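Local coordinates for probable glutathione S-transferase (Pseudomonas aeruginosa, PDB 6JWK), which probably isomerises maleylpyruvate, as a zeta-class member of the glutathione S-transferase superfamily to which maleylacetoacetate isomerases also belong, at residues B[131-134]-B[135-139]; B[178-181]-B[182-185]; B[188-191]-B[192-196]. One frame throughout, in Å; residues are numbered along the deposited sequence.

Contact 1 of 3, residues B[131-134]-B[135-139]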
ATOM      1  N   TYR B 131     -12.401  12.395  -7.292  1.00 28.15           N
ATOM      2  CA  TYR B 131     -11.823  12.442  -5.923  1.00 30.34           C
ATOM      3  C   TYR B 131     -12.865  11.869  -4.952  1.00 34.44           C
ATOM      4  O   TYR B 131     -12.563  10.936  -4.138  1.00 27.57           O
ATOM      5  CB  TYR B 131     -11.354  13.859  -5.600  1.00 29.77           C
ATOM      6  CG  TYR B 131     -10.340  13.936  -4.491  1.00 30.33           C
ATOM      7  CD1 TYR B 131     -10.676  13.702  -3.161  1.00 30.94           C
ATOM      8  CD2 TYR B 131      -9.036  14.272  -4.781  1.00 33.42           C
ATOM      9  CE1 TYR B 131      -9.726  13.793  -2.156  1.00 29.64           C
ATOM     10  CE2 TYR B 131      -8.079  14.366  -3.787  1.00 38.20           C
ATOM     11  CZ  TYR B 131      -8.426  14.140  -2.468  1.00 33.20           C
ATOM     12  OH  TYR B 131      -7.420  14.245  -1.535  1.00 38.16           O
ATOM     13  N   ALA B 132     -14.103  12.344  -5.111  1.00 30.33           N
ATOM     14  CA  ALA B 132     -15.210  12.108  -4.166  1.00 29.34           C
ATOM     15  C   ALA B 132     -15.693  10.676  -4.333  1.00 27.99           C
ATOM     16  O   ALA B 132     -16.095  10.057  -3.331  1.00 26.39           O
ATOM     17  CB  ALA B 132     -16.317  13.133  -4.384  1.00 33.56           C
ATOM     18  N   HIS B 133     -15.582  10.099  -5.537  1.00 29.22           N
ATOM     19  CA  HIS B 133     -15.987   8.685  -5.764  1.00 27.54           C
ATOM     20  C   HIS B 133     -15.033   7.731  -4.989  1.00 25.34           C
ATOM     21  O   HIS B 133     -15.509   6.826  -4.316  1.00 28.17           O
ATOM     22  CB  HIS B 133     -16.092   8.358  -7.276  1.00 31.42           C
ATOM     23  CG  HIS B 133     -16.292   6.902  -7.559  1.00 33.96           C
ATOM     24  ND1 HIS B 133     -17.487   6.242  -7.304  1.00 34.46           N
ATOM     25  CD2 HIS B 133     -15.443   5.963  -8.040  1.00 34.02           C
ATOM     26  CE1 HIS B 133     -17.375   4.976  -7.647  1.00 36.01           C
ATOM     27  NE2 HIS B 133     -16.121   4.774  -8.074  1.00 32.20           N
ATOM     28  N   TRP B 134     -13.731   7.875  -5.129  1.00 25.13           N
ATOM     29  CA  TRP B 134     -12.757   6.940  -4.522  1.00 27.57           C
ATOM     30  C   TRP B 134     -12.813   7.179  -3.002  1.00 30.13           C
ATOM     31  O   TRP B 134     -12.737   6.194  -2.223  1.00 28.70           O
ATOM     32  CB  TRP B 134     -11.367   7.156  -5.137  1.00 26.54           C
ATOM     33  CG  TRP B 134     -11.343   6.955  -6.625  1.00 25.52           C
ATOM     34  CD1 TRP B 134     -10.918   7.853  -7.552  1.00 26.19           C
ATOM     35  CD2 TRP B 134     -11.823   5.820  -7.357  1.00 24.44           C
ATOM     36  NE1 TRP B 134     -11.094   7.354  -8.815  1.00 28.35           N
ATOM     37  CE2 TRP B 134     -11.669   6.116  -8.728  1.00 26.84           C
ATOM     38  CE3 TRP B 134     -12.340   4.570  -7.007  1.00 28.22           C
ATOM     39  CZ2 TRP B 134     -12.038   5.226  -9.738  1.00 27.78           C
ATOM     40  CZ3 TRP B 134     -12.675   3.668  -8.000  1.00 29.83           C
ATOM     41  CH2 TRP B 134     -12.522   3.995  -9.349  1.00 30.02           C
ATOM     42  N   VAL B 135     -12.984   8.442  -2.590  1.00 26.61           N
ATOM     43  CA  VAL B 135     -13.175   8.780  -1.157  1.00 25.25           C
ATOM     44  C   VAL B 135     -14.419   8.060  -0.622  1.00 25.18           C
ATOM     45  O   VAL B 135     -14.268   7.398   0.411  1.00 22.05           O
ATOM     46  CB  VAL B 135     -13.173  10.294  -0.878  1.00 27.76           C
ATOM     47  CG1 VAL B 135     -13.756  10.630   0.494  1.00 27.52           C
ATOM     48  CG2 VAL B 135     -11.758  10.855  -0.974  1.00 30.06           C
ATOM     49  N   ALA B 136     -15.591   8.154  -1.244  1.00 25.01           N
ATOM     50  CA  ALA B 136     -16.839   7.564  -0.669  1.00 25.41           C
ATOM     51  C   ALA B 136     -16.699   6.048  -0.574  1.00 27.64           C
ATOM     52  O   ALA B 136     -16.974   5.492   0.464  1.00 28.06           O
ATOM     53  CB  ALA B 136     -18.074   7.924  -1.503  1.00 26.04           C
ATOM     54  N   GLU B 137     -16.251   5.400  -1.638  1.00 30.87           N
ATOM     55  CA  GLU B 137     -16.044   3.935  -1.662  1.00 31.09           C
ATOM     56  C   GLU B 137     -15.093   3.538  -0.527  1.00 26.09           C
ATOM     57  O   GLU B 137     -15.418   2.588   0.200  1.00 25.74           O
ATOM     58  CB  GLU B 137     -15.402   3.479  -2.981  1.00 33.36           C
ATOM     59  CG  GLU B 137     -16.199   3.846  -4.208  1.00 42.93           C
ATOM     60  CD  GLU B 137     -17.312   2.878  -4.501  1.00 47.68           C
ATOM     61  OE1 GLU B 137     -17.009   1.693  -4.649  1.00 57.52           O
ATOM     62  OE2 GLU B 137     -18.466   3.309  -4.514  1.00 55.16           O
ATOM     63  N   GLY B 138     -13.945   4.212  -0.415  1.00 24.27           N
ATOM     64  CA  GLY B 138     -12.904   3.825   0.562  1.00 23.37           C
ATOM     65  C   GLY B 138     -13.316   4.121   2.007  1.00 23.17           C
ATOM     66  O   GLY B 138     -13.089   3.286   2.871  1.00 22.03           O
ATOM     67  N   LEU B 139     -13.842   5.306   2.277  1.00 23.58           N
ATOM     68  CA  LEU B 139     -14.145   5.708   3.678  1.00 23.05           C
ATOM     69  C   LEU B 139     -15.365   4.936   4.196  1.00 22.22           C
ATOM     70  O   LEU B 139     -15.391   4.660   5.390  1.00 20.76           O
ATOM     71  CB  LEU B 139     -14.343   7.224   3.771  1.00 22.06           C
ATOM     72  CG  LEU B 139     -13.107   8.080   3.549  1.00 23.70           C
ATOM     73  CD1 LEU B 139     -13.384   9.506   3.961  1.00 28.70           C
ATOM     74  CD2 LEU B 139     -11.886   7.547   4.260  1.00 23.62           C
TER

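Contact 2 of 3, residues B[178-181]-B[182-185]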
ATOM      1  N   GLY B 178     -13.867  19.013  -0.581  1.00 25.77           N
ATOM      2  CA  GLY B 178     -15.320  19.281  -0.602  1.00 26.26           C
ATOM      3  C   GLY B 178     -16.094  18.009  -0.479  1.00 25.72           C
ATOM      4  O   GLY B 178     -17.292  18.031  -0.760  1.00 28.07           O
ATOM      5  N   CYS B 179     -15.468  16.912  -0.007  1.00 23.48           N
ATOM      6  CA  CYS B 179     -16.201  15.635   0.134  1.00 24.33           C
ATOM      7  C   CYS B 179     -17.169  15.700   1.318  1.00 24.47           C
ATOM      8  O   CYS B 179     -16.839  16.297   2.362  1.00 25.36           O
ATOM      9  CB  CYS B 179     -15.264  14.439   0.314  1.00 26.95           C
ATOM     10  SG  CYS B 179     -14.136  14.255  -1.085  1.00 29.23           S
ATOM     11  N   ASP B 180     -18.272  14.999   1.177  1.00 23.83           N
ATOM     12  CA  ASP B 180     -19.253  14.793   2.269  1.00 25.15           C
ATOM     13  C   ASP B 180     -18.697  13.762   3.260  1.00 27.11           C
ATOM     14  O   ASP B 180     -18.701  12.556   2.926  1.00 25.99           O
ATOM     15  CB  ASP B 180     -20.587  14.309   1.684  1.00 25.18           C
ATOM     16  CG  ASP B 180     -21.663  14.216   2.736  1.00 25.54           C
ATOM     17  OD1 ASP B 180     -21.396  14.679   3.855  1.00 26.12           O
ATOM     18  OD2 ASP B 180     -22.677  13.593   2.470  1.00 28.70           O
ATOM     19  N   LEU B 181     -18.398  14.181   4.492  1.00 25.02           N
ATOM     20  CA  LEU B 181     -17.815  13.311   5.538  1.00 26.19           C
ATOM     21  C   LEU B 181     -18.872  12.930   6.591  1.00 23.88           C
ATOM     22  O   LEU B 181     -18.576  12.086   7.467  1.00 22.31           O
ATOM     23  CB  LEU B 181     -16.635  14.068   6.147  1.00 26.98           C
ATOM     24  CG  LEU B 181     -15.495  14.374   5.167  1.00 29.50           C
ATOM     25  CD1 LEU B 181     -14.315  14.963   5.903  1.00 27.70           C
ATOM     26  CD2 LEU B 181     -15.077  13.134   4.401  1.00 29.30           C
ATOM     27  N   ALA B 182     -20.095  13.427   6.458  1.00 25.56           N
ATOM     28  CA  ALA B 182     -21.247  13.083   7.338  1.00 23.62           C
ATOM     29  C   ALA B 182     -21.452  11.578   7.441  1.00 24.98           C
ATOM     30  O   ALA B 182     -21.782  11.092   8.515  1.00 21.65           O
ATOM     31  CB  ALA B 182     -22.515  13.782   6.889  1.00 25.27           C
ATOM     32  N   PRO B 183     -21.321  10.752   6.374  1.00 22.42           N
ATOM     33  CA  PRO B 183     -21.501   9.306   6.527  1.00 22.95           C
ATOM     34  C   PRO B 183     -20.423   8.567   7.351  1.00 24.76           C
ATOM     35  O   PRO B 183     -20.602   7.384   7.624  1.00 21.99           O
ATOM     36  CB  PRO B 183     -21.571   8.751   5.098  1.00 25.51           C
ATOM     37  CG  PRO B 183     -21.807   9.995   4.235  1.00 25.70           C
ATOM     38  CD  PRO B 183     -21.158  11.160   4.978  1.00 22.69           C
ATOM     39  N   TYR B 184     -19.389   9.251   7.862  1.00 22.24           N
ATOM     40  CA  TYR B 184     -18.301   8.555   8.612  1.00 20.72           C
ATOM     41  C   TYR B 184     -18.161   9.134  10.028  1.00 21.02           C
ATOM     42  O   TYR B 184     -17.076   9.625  10.427  1.00 21.12           O
ATOM     43  CB  TYR B 184     -17.016   8.598   7.773  1.00 21.65           C
ATOM     44  CG  TYR B 184     -17.266   8.531   6.284  1.00 22.23           C
ATOM     45  CD1 TYR B 184     -17.767   7.382   5.680  1.00 22.55           C
ATOM     46  CD2 TYR B 184     -17.130   9.671   5.493  1.00 25.05           C
ATOM     47  CE1 TYR B 184     -18.097   7.352   4.326  1.00 22.66           C
ATOM     48  CE2 TYR B 184     -17.419   9.647   4.137  1.00 23.43           C
ATOM     49  CZ  TYR B 184     -17.885   8.482   3.551  1.00 23.73           C
ATOM     50  OH  TYR B 184     -18.235   8.532   2.230  1.00 24.00           O
ATOM     51  N   PRO B 185     -19.198   9.022  10.904  1.00 22.76           N
ATOM     52  CA  PRO B 185     -19.095   9.622  12.242  1.00 20.95           C
ATOM     53  C   PRO B 185     -17.981   9.002  13.100  1.00 20.14           C
ATOM     54  O   PRO B 185     -17.287   9.731  13.810  1.00 22.13           O
ATOM     55  CB  PRO B 185     -20.516   9.460  12.843  1.00 20.68           C
ATOM     56  CG  PRO B 185     -21.067   8.233  12.104  1.00 23.82           C
ATOM     57  CD  PRO B 185     -20.503   8.354  10.685  1.00 20.89           C
TER
HETATM   58  O   HOH W   1     -18.430  10.669   1.042  1.00 21.10           O

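Contact 3 of 3, residues B[188-191]-B[192-196]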
ATOM      1  N   LEU B 188     -14.711  10.562  11.884  1.00 19.83           N
ATOM      2  CA  LEU B 188     -14.644  11.959  12.370  1.00 20.68           C
ATOM      3  C   LEU B 188     -14.292  11.974  13.870  1.00 20.24           C
ATOM      4  O   LEU B 188     -13.409  12.741  14.276  1.00 21.29           O
ATOM      5  CB  LEU B 188     -15.934  12.737  12.063  1.00 21.18           C
ATOM      6  CG  LEU B 188     -16.206  12.924  10.584  1.00 23.90           C
ATOM      7  CD1 LEU B 188     -17.569  13.568  10.352  1.00 25.21           C
ATOM      8  CD2 LEU B 188     -15.096  13.738   9.932  1.00 24.58           C
ATOM      9  N   GLU B 189     -14.865  11.101  14.651  1.00 19.61           N
ATOM     10  CA  GLU B 189     -14.600  11.093  16.096  1.00 22.03           C
ATOM     11  C   GLU B 189     -13.130  10.698  16.322  1.00 22.30           C
ATOM     12  O   GLU B 189     -12.452  11.311  17.188  1.00 19.59           O
ATOM     13  CB  GLU B 189     -15.590  10.152  16.779  1.00 24.51           C
ATOM     14  CG  GLU B 189     -15.285   9.921  18.239  1.00 30.45           C
ATOM     15  CD  GLU B 189     -16.172   8.853  18.839  1.00 40.16           C
ATOM     16  OE1 GLU B 189     -16.046   7.651  18.436  1.00 40.66           O
ATOM     17  OE2 GLU B 189     -17.018   9.230  19.651  1.00 38.21           O
ATOM     18  N   LEU B 190     -12.632   9.692  15.594  1.00 19.85           N
ATOM     19  CA  LEU B 190     -11.230   9.255  15.802  1.00 19.57           C
ATOM     20  C   LEU B 190     -10.315  10.403  15.395  1.00 20.46           C
ATOM     21  O   LEU B 190      -9.329  10.665  16.073  1.00 17.66           O
ATOM     22  CB  LEU B 190     -10.983   8.003  14.968  1.00 18.93           C
ATOM     23  CG  LEU B 190      -9.565   7.452  14.950  1.00 20.45           C
ATOM     24  CD1 LEU B 190      -9.076   7.196  16.362  1.00 19.58           C
ATOM     25  CD2 LEU B 190      -9.500   6.190  14.076  1.00 20.31           C
ATOM     26  N   GLU B 191     -10.639  11.042  14.284  1.00 19.38           N
ATOM     27  CA  GLU B 191      -9.842  12.183  13.808  1.00 21.14           C
ATOM     28  C   GLU B 191      -9.766  13.238  14.913  1.00 19.20           C
ATOM     29  O   GLU B 191      -8.662  13.726  15.162  1.00 20.12           O
ATOM     30  CB  GLU B 191     -10.438  12.724  12.525  1.00 20.89           C
ATOM     31  CG  GLU B 191      -9.692  13.928  11.999  1.00 22.64           C
ATOM     32  CD  GLU B 191     -10.416  14.649  10.866  1.00 24.07           C
ATOM     33  OE1 GLU B 191     -11.630  14.536  10.821  1.00 22.37           O
ATOM     34  OE2 GLU B 191      -9.737  15.309   9.993  1.00 23.30           O
ATOM     35  N   GLY B 192     -10.896  13.579  15.540  1.00 20.22           N
ATOM     36  CA  GLY B 192     -10.950  14.580  16.629  1.00 20.34           C
ATOM     37  C   GLY B 192     -10.100  14.148  17.807  1.00 21.26           C
ATOM     38  O   GLY B 192      -9.335  14.984  18.325  1.00 23.48           O
ATOM     39  N   ARG B 193     -10.116  12.864  18.181  1.00 20.08           N
ATOM     40  CA  ARG B 193      -9.247  12.410  19.285  1.00 20.07           C
ATOM     41  C   ARG B 193      -7.777  12.614  18.931  1.00 20.82           C
ATOM     42  O   ARG B 193      -6.992  12.941  19.825  1.00 19.67           O
ATOM     43  CB  ARG B 193      -9.399  10.934  19.642  1.00 24.78           C
ATOM     44  CG  ARG B 193     -10.738  10.628  20.256  1.00 32.03           C
ATOM     45  CD  ARG B 193     -10.848   9.230  20.824  1.00 37.02           C
ATOM     46  NE  ARG B 193     -12.278   9.160  21.044  1.00 35.49           N
ATOM     47  CZ  ARG B 193     -13.015   8.084  20.888  1.00 44.99           C
ATOM     48  NH1 ARG B 193     -12.472   6.958  20.462  1.00 45.94           N
ATOM     49  NH2 ARG B 193     -14.302   8.135  21.176  1.00 41.38           N
ATOM     50  N   CYS B 194      -7.384  12.306  17.714  1.00 18.96           N
ATOM     51  CA  CYS B 194      -5.974  12.520  17.262  1.00 18.48           C
ATOM     52  C   CYS B 194      -5.580  14.009  17.274  1.00 18.21           C
ATOM     53  O   CYS B 194      -4.513  14.351  17.827  1.00 17.30           O
ATOM     54  CB  CYS B 194      -5.832  11.953  15.858  1.00 20.18           C
ATOM     55  SG  CYS B 194      -5.981  10.147  15.822  1.00 19.72           S
ATOM     56  N   LEU B 195      -6.379  14.866  16.638  1.00 19.69           N
ATOM     57  CA  LEU B 195      -6.067  16.312  16.480  1.00 21.94           C
ATOM     58  C   LEU B 195      -6.063  17.028  17.837  1.00 21.38           C
ATOM     59  O   LEU B 195      -5.469  18.123  17.906  1.00 20.50           O
ATOM     60  CB  LEU B 195      -7.056  16.984  15.545  1.00 20.72           C
ATOM     61  CG  LEU B 195      -7.088  16.401  14.135  1.00 24.72           C
ATOM     62  CD1 LEU B 195      -8.043  17.173  13.253  1.00 25.92           C
ATOM     63  CD2 LEU B 195      -5.717  16.432  13.514  1.00 23.48           C
ATOM     64  N   ALA B 196      -6.635  16.430  18.887  1.00 20.69           N
ATOM     65  CA  ALA B 196      -6.557  17.020  20.251  1.00 23.60           C
ATOM     66  C   ALA B 196      -5.170  16.788  20.840  1.00 23.91           C
ATOM     67  O   ALA B 196      -4.886  17.328  21.898  1.00 23.67           O
ATOM     68  CB  ALA B 196      -7.598  16.444  21.169  1.00 23.82           C
TER

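Contact 1 of 3, residues B[131-134]-B[135-139]
Glu-137 folds back over the ring of His-133, one helical turn earlier. Its CB sits 3.6 Å from the carbonyl oxygen O of His-133. CG turns to the side of its own backbone N (chi1 -58°) and lies over one face of the imidazole, a CH-pi contact with CG 4.0 Å from the ring centroid of His-133. A bend at chi2 then turns the carboxylate toward the CE1 corner of the ring, the two planes 23° apart; CD of Glu-137 approaches CE1 of His-133, and OE2 of Glu-137 reaches the same CE1 at 3.7 Å. No hydrogen bond joins the two groups: OE2 of Glu-137 stays 4.2 Å from ND1 of His-133, near enough that the carboxylate might favour a protonated imidazole. Next to this pair, CD2 of His-133 rests 3.4 Å above the indole plane of Trp-134, and both rings also meet Tyr-115 of the second subunit. On the inward side of the helix the branch CG2 of Val-135 meets CD1 of Tyr-131 at 3.7 Å, an oblique apolar contact that continues onto Ala-174 and Asn-173 of helix 162-176. Four backbone bonds tie the turn, the straightest from Glu-137 N to His-133 O (3.1 Å, N-H...O angle 173°). Gly-138 gives its N-H to Trp-134 O. Such i to i+4 pairing is that of a regular alpha-helix, here the long helix 124-149 of the all-helical GST C-terminal domain, with Val-135 against helix 162-176, while His-133 and Trp-134 meet the partner subunit, Trp-134 also resting on Leu-107 of its own.

Contact 2 of 3, residues B[178-181]-B[182-185]
The phenol ring of Tyr-184 lies across the backbone of Asp-180 and Leu-181. CB of Pro-183 stands 3.8 Å above one face of this ring, displaced toward the rim, and a water sits in the ring plane at the hydroxyl edge. The carbonyl oxygens of Asp-180 and Leu-181 approach obliquely: Asp-180 O is 3.4 Å from CE2 of Tyr-184, while CD2 of Tyr-184 is close to Leu-181 O. The water bridges Asp-180 and Tyr-184, donating to Asp-180 O at 2.7 Å and lying a short 2.5 Å from OH of Tyr-184. The carboxylate of Asp-180 swings away from its own backbone N (chi1 -174°) and reaches forward along the chain, where OD1 accepts the N-H of Ala-182 at 3.2 Å from above the carboxylate plane, 47° out of it. CD of Pro-183 packs against the same carboxyl group. A type I beta turn from Leu-181 to Tyr-184 is closed by the bond from Tyr-184 N to Leu-181 O (3.0 Å), and brings Tyr-184 to the N-cap position of the following helix. CD2 of Leu-181 meets CD2 of Tyr-184 at 4.2 Å, the side chains nearly perpendicular. The chain leaves helix 162-176 through a Schellman motif at Gly-178 and leads into helix 185-195; Leu-181 packs back on Ala-174 and Arg-175, and Tyr-184 lies against Ala-136, Leu-139 and Glu-143 of helix 124-149.

Contact 3 of 3, residues B[188-191]-B[192-196]
Glu-189 and Arg-193 lie side by side on helix 185-195 of the GST C-terminal domain, one turn apart and pointing the same way. The glutamate chain runs extended with CG opposite its backbone N (chi1 172°), which brings CG over one face of the guanidinium. OE1 of Glu-189 is 3.3 Å from NH2 of Arg-193, a salt bridge held by charge rather than by a directed hydrogen bond, because the carboxylate lies above the guanidinium and not in its plane; OE2 of Glu-189 is equally near NH2, and the two planes are 30° apart. The stronger grip on the arginine comes from the carbonyl of Ala-153, which accepts from NH1. On another side of the helix, CG of Glu-191 touches CD1 of Leu-195 at 3.8 Å, the two side chains crossing at a slant. The buried carboxylate of Glu-191 is satisfied outside this turn, where OE2 forms a salt bridge with Arg-175 of helix 162-176. Leu-190 and Cys-194 face the protein interior, CD1 to SG 4.3 Å, and both touch Glu-164 and Phe-154. Beneath the side chains, four i to i+4 backbone bonds hold these positions, including Gly-192 N to Leu-188 O (2.9 Å) and Arg-193 N to Glu-189 O (3.0 Å). Toward the C-terminal end of the turn, Leu-195 O accepts from NE2 of Gln-201, while Leu-195 N donates almost straight to Glu-191 O at 2.9 Å with an N-H...O angle of 168°.

In the fold
The three contacts follow one another along the chain within the GST C-terminal domain. Contact 2 lies between the others, its centre 10 Å from that of contact 1 and 14 Å from that of contact 3. It meets helix 124-149 where OH of Tyr-184 comes 3.4 Å from CA of Ala-136 and SG of Cys-179 comes 3.9 Å from CA of Ala-132, and meets helix 185-195 where Leu-181 O lies 3.4 Å from CD1 of Leu-188. Contacts 1 and 3 do not touch, their nearest atoms about 8 Å apart. The side chains of Leu-181 and Leu-188 each lie about 4 Å from bound glycerol, probably from the crystallisation liquor.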